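Local coordinates for cobalamin-binding protein (Desulfitobacterium hafniense, PDB 4JGI) that binds methylcobalamin through a Rossmann-like domain and probably serves as the corrinoid-carrying component of an O-demethylase system, at residues 102-105 / 106-110; 175-179 / 180-184. One frame throughout, in Å; residues are numbered along the deposited sequence.

Interaction 1 of 2, residues 102-105 / 106-110; sequences HDIG and KNIFR
Lys106 lies back across Asp103, one turn earlier at the start of helix 104-115. Its CB packs 3.7 Å from the carbonyl O of Asp103. CG leaves anti to the backbone N (chi1 174°), and the chain stays extended as far as CD. Two bends, at chi3 and chi4, then fold the end over, so that CE touches Asp103 CB at 3.8 Å. NZ at the tip donates to Asn107 OD1 over 3.0 Å, tilted a little from the carbonyl plane of the amide. It also forms a salt bridge with Asp122, and a water joins it to Asp103 OD2. The two charged ends therefore meet through that water and not directly; Lys106 NZ and Asp103 OD2 stay 4.7 Å apart.

Asp103 is the N-cap residue, but its carboxylate does not cap the helix. OD1 is spent on a cobalamin amide nitrogen, N52. OD2 takes the water shared with Lys106 and a second one, which reaches Asn107 ND2 only weakly. The carboxylate and the Asn107 amide are turned 47° against each other. The run into the helix carries the Asp-x-His-x-x-Gly motif of B12-binding Rossmann-like domains: Asp100, His102 and Gly105. Asp103 is one of its variable positions. His102 NE2 is the axial ligand of cobalt, and ND1 bonds to Asp100.

The backbone starts its helical pattern at once. Asn107 N donates to Asp103 O at 2.9 Å, and Phe109 N to Gly105 O at 3.0 Å. A further water bridges His102 O and Lys106 N, the latter at 2.8 Å. On another side of the helix, Ile104 CG2 comes loosely to Ile108 CD1, 4.4 Å away, and Ile108 goes on to pack against helix 60-77.

Interaction 2 of 2, residues 175-179 / 180-184; sequences VIIGG and VPVNE
Val182 turns back over Gly178, the last residue of strand 174-178, and Gly179, the first of the turn. Its two methyls make the tight part of this contact. CG1 sits 3.6 Å from the carbonyl carbon of Gly178. CG2 lies between the backbone N and the carbonyl carbon of its own residue. From there it reaches Gly179 O at 3.4 Å and is 3.8 Å from Gly178 CA. With no side chains on Gly178 and Gly179, the valine rests directly on peptide backbone.

Its main chain is tied to the same spot. Residues 179-182 form a type I beta turn, closed by Val182 N donating to Gly179 O over 3.2 Å. The N-H points almost straight at the oxygen (175°). It comes from above the carbonyl plane, however, 52° out of it. Pro181 takes the third position of the turn, with CD 3.3 Å from the carbonyl carbon of Gly179. Gly179 has a positive phi of 138°, where a CB would run into the carbonyl O of Gly178.

The packing is looser toward the strand. Ile177 CD1 meets Val182 CG1 at 4.1 Å, the side chains passing alongside and running opposite ways. Ile177 also packs on Phe195 of the neighbouring strand. Val180 is exposed at the corner of the turn. Its CB leaves pointing away from the strand, yet the residue still lines the cofactor pocket. Further on, Asn183 OD1 caps Val186 N at the start of helix 184-190, and Glu184 is exposed.

Gly179 N makes a weak hydrogen bond to cobalamin O7R. A glycine pair straddling the C-terminal end of a parallel strand, against the cofactor, is typical of the Gly-Gly motif in the Rossmann-like B12-binding domain.

How the interactions relate
Both interactions lie in the same Rossmann-like domain and both border the cobalamin. Their centres are about 13 Å apart. Their nearest atoms are about 5 Å apart, so they do not touch. Interaction 1 follows strand 91-96 and interaction 2 follows strand 174-178; strand 143-147 runs between these two in the sheet. Ser147, at the end of that middle strand, also binds the cofactor. Its side chain is about 4 Å from Lys106 of interaction 1 and about 4 Å from Gly179 of interaction 2. The side chain of Val180 is about 6 Å from that of the cobalt ligand His102. Interaction 1 serves the cobalt and corrin side of the cofactor, interaction 2 its nucleotide tail.

Interaction 1 of 2, residues 102-105 / 106-110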
# COMPACT_ATOMS: atom_id res chain seq x y z
N HIS A 102 8.17 -14.84 4.82
CA HIS A 102 7.61 -14.50 3.51
C HIS A 102 7.52 -13.01 3.33
O HIS A 102 6.86 -12.40 4.19
CB HIS A 102 6.26 -15.19 3.32
CG HIS A 102 6.32 -16.70 3.34
ND1 HIS A 102 6.20 -17.42 4.50
CD2 HIS A 102 6.28 -17.62 2.34
CE1 HIS A 102 6.23 -18.71 4.23
NE2 HIS A 102 6.31 -18.86 2.93
N ASP A 103 8.18 -12.41 2.34
CA ASP A 103 8.14 -10.99 2.07
C ASP A 103 7.88 -10.58 0.65
O ASP A 103 7.75 -9.39 0.38
CB ASP A 103 9.38 -10.28 2.56
CG ASP A 103 10.60 -10.58 1.80
OD1 ASP A 103 10.53 -11.38 0.82
OD2 ASP A 103 11.71 -9.99 2.16
N ILE A 104 7.67 -11.53 -0.26
CA ILE A 104 7.40 -11.06 -1.63
C ILE A 104 6.18 -10.18 -1.72
O ILE A 104 6.16 -9.11 -2.39
CB ILE A 104 7.31 -12.26 -2.59
CG1 ILE A 104 8.63 -12.97 -2.67
CG2 ILE A 104 6.76 -11.87 -3.98
CD1 ILE A 104 8.61 -14.36 -3.29
N GLY A 105 5.12 -10.64 -1.08
CA GLY A 105 3.88 -9.86 -1.06
C GLY A 105 3.93 -8.53 -0.33
O GLY A 105 3.47 -7.47 -0.80
N LYS A 106 4.53 -8.58 0.83
CA LYS A 106 4.75 -7.36 1.62
C LYS A 106 5.48 -6.37 0.77
O LYS A 106 5.19 -5.18 0.82
CB LYS A 106 5.57 -7.73 2.88
CG LYS A 106 5.97 -6.50 3.69
CD LYS A 106 6.78 -6.83 4.91
CE LYS A 106 8.23 -7.33 4.61
NZ LYS A 106 9.27 -6.44 4.09
N ASN A 107 6.48 -6.83 0.03
CA ASN A 107 7.27 -5.89 -0.76
C ASN A 107 6.53 -5.29 -1.98
O ASN A 107 6.81 -4.20 -2.42
CB ASN A 107 8.58 -6.54 -1.12
CG ASN A 107 9.48 -6.74 0.04
OD1 ASN A 107 9.29 -6.18 1.07
ND2 ASN A 107 10.51 -7.49 -0.16
N ILE A 108 5.61 -6.07 -2.56
CA ILE A 108 4.68 -5.55 -3.57
C ILE A 108 3.85 -4.41 -3.00
O ILE A 108 3.78 -3.33 -3.56
CB ILE A 108 3.81 -6.68 -4.19
CG1 ILE A 108 4.69 -7.65 -4.92
CG2 ILE A 108 2.75 -6.09 -5.06
CD1 ILE A 108 3.94 -8.88 -5.45
N PHE A 109 3.31 -4.61 -1.81
CA PHE A 109 2.61 -3.57 -1.13
C PHE A 109 3.49 -2.39 -0.78
O PHE A 109 3.06 -1.26 -1.02
CB PHE A 109 1.92 -4.15 0.10
CG PHE A 109 1.26 -3.10 0.95
CD1 PHE A 109 0.04 -2.51 0.54
CD2 PHE A 109 1.82 -2.65 2.09
CE1 PHE A 109 -0.54 -1.46 1.29
CE2 PHE A 109 1.23 -1.65 2.83
CZ PHE A 109 0.03 -1.06 2.45
N ARG A 110 4.69 -2.62 -0.30
CA ARG A 110 5.60 -1.56 0.02
C ARG A 110 5.82 -0.68 -1.21
O ARG A 110 5.78 0.56 -1.14
CB ARG A 110 6.95 -2.16 0.50
CG ARG A 110 7.98 -1.11 0.79
CD ARG A 110 9.32 -1.77 1.05
NE ARG A 110 9.84 -2.46 -0.13
CZ ARG A 110 10.81 -3.38 -0.15
NH1 ARG A 110 11.32 -3.89 0.96
NH2 ARG A 110 11.20 -3.89 -1.32
O HOH W 1 4.82 -10.94 2.29
O HOH W 2 11.75 -7.92 3.89
O HOH W 3 13.58 -8.68 0.68

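Interaction 2 of 2, residues 175-179 / 180-184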
# COMPACT_ATOMS: atom_id res chain seq x y z
N VAL A 175 -4.78 -0.65 11.77
CA VAL A 175 -4.02 -1.89 11.53
C VAL A 175 -4.60 -2.60 10.33
O VAL A 175 -5.77 -2.92 10.28
CB VAL A 175 -4.04 -2.85 12.70
CG1 VAL A 175 -3.24 -4.09 12.40
CG2 VAL A 175 -3.44 -2.13 13.94
N ILE A 176 -3.74 -2.84 9.32
CA ILE A 176 -4.13 -3.62 8.13
C ILE A 176 -3.24 -4.88 8.09
O ILE A 176 -2.04 -4.78 8.32
CB ILE A 176 -4.09 -2.79 6.84
CG1 ILE A 176 -4.65 -3.62 5.67
CG2 ILE A 176 -2.70 -2.30 6.50
CD1 ILE A 176 -4.86 -2.78 4.43
N ILE A 177 -3.86 -6.02 7.79
CA ILE A 177 -3.12 -7.26 7.67
C ILE A 177 -3.24 -7.77 6.22
O ILE A 177 -4.22 -7.53 5.51
CB ILE A 177 -3.56 -8.34 8.68
CG1 ILE A 177 -5.03 -8.75 8.39
CG2 ILE A 177 -3.34 -7.75 10.09
CD1 ILE A 177 -5.48 -9.90 9.24
N GLY A 178 -2.20 -8.52 5.86
CA GLY A 178 -2.16 -9.19 4.57
C GLY A 178 -1.33 -10.43 4.65
O GLY A 178 -0.67 -10.72 5.64
N GLY A 179 -1.41 -11.22 3.59
CA GLY A 179 -0.67 -12.49 3.51
C GLY A 179 -1.56 -13.58 2.92
O GLY A 179 -2.78 -13.45 2.79
N VAL A 180 -0.92 -14.68 2.54
CA VAL A 180 -1.64 -15.77 1.88
C VAL A 180 -3.03 -16.17 2.43
O VAL A 180 -3.98 -16.20 1.71
CB VAL A 180 -0.74 -16.99 1.69
CG1 VAL A 180 -1.57 -18.18 1.25
CG2 VAL A 180 0.36 -16.68 0.66
N PRO A 181 -3.17 -16.30 3.77
CA PRO A 181 -4.41 -16.86 4.34
C PRO A 181 -5.36 -15.84 4.94
O PRO A 181 -6.35 -16.23 5.57
CB PRO A 181 -3.85 -17.74 5.44
CG PRO A 181 -2.71 -16.93 5.95
CD PRO A 181 -2.12 -16.24 4.78
N VAL A 182 -5.10 -14.54 4.76
CA VAL A 182 -5.87 -13.57 5.53
C VAL A 182 -7.29 -13.45 4.92
O VAL A 182 -7.51 -13.55 3.72
CB VAL A 182 -5.21 -12.17 5.65
CG1 VAL A 182 -3.85 -12.34 6.38
CG2 VAL A 182 -5.17 -11.48 4.28
N ASN A 183 -8.25 -13.22 5.77
CA ASN A 183 -9.65 -13.03 5.39
C ASN A 183 -10.33 -12.44 6.58
O ASN A 183 -9.62 -12.11 7.59
CB ASN A 183 -10.27 -14.36 5.02
CG ASN A 183 -10.19 -15.42 6.16
OD1 ASN A 183 -10.21 -15.11 7.35
ND2 ASN A 183 -10.11 -16.69 5.75
N GLU A 184 -11.64 -12.23 6.47
CA GLU A 184 -12.38 -11.54 7.58
C GLU A 184 -12.27 -12.28 8.90
O GLU A 184 -12.20 -11.67 9.97
CB GLU A 184 -13.84 -11.32 7.23
CG GLU A 184 -14.68 -10.62 8.32
CD GLU A 184 -14.22 -9.20 8.65
OE1 GLU A 184 -13.64 -8.51 7.78
OE2 GLU A 184 -14.46 -8.73 9.79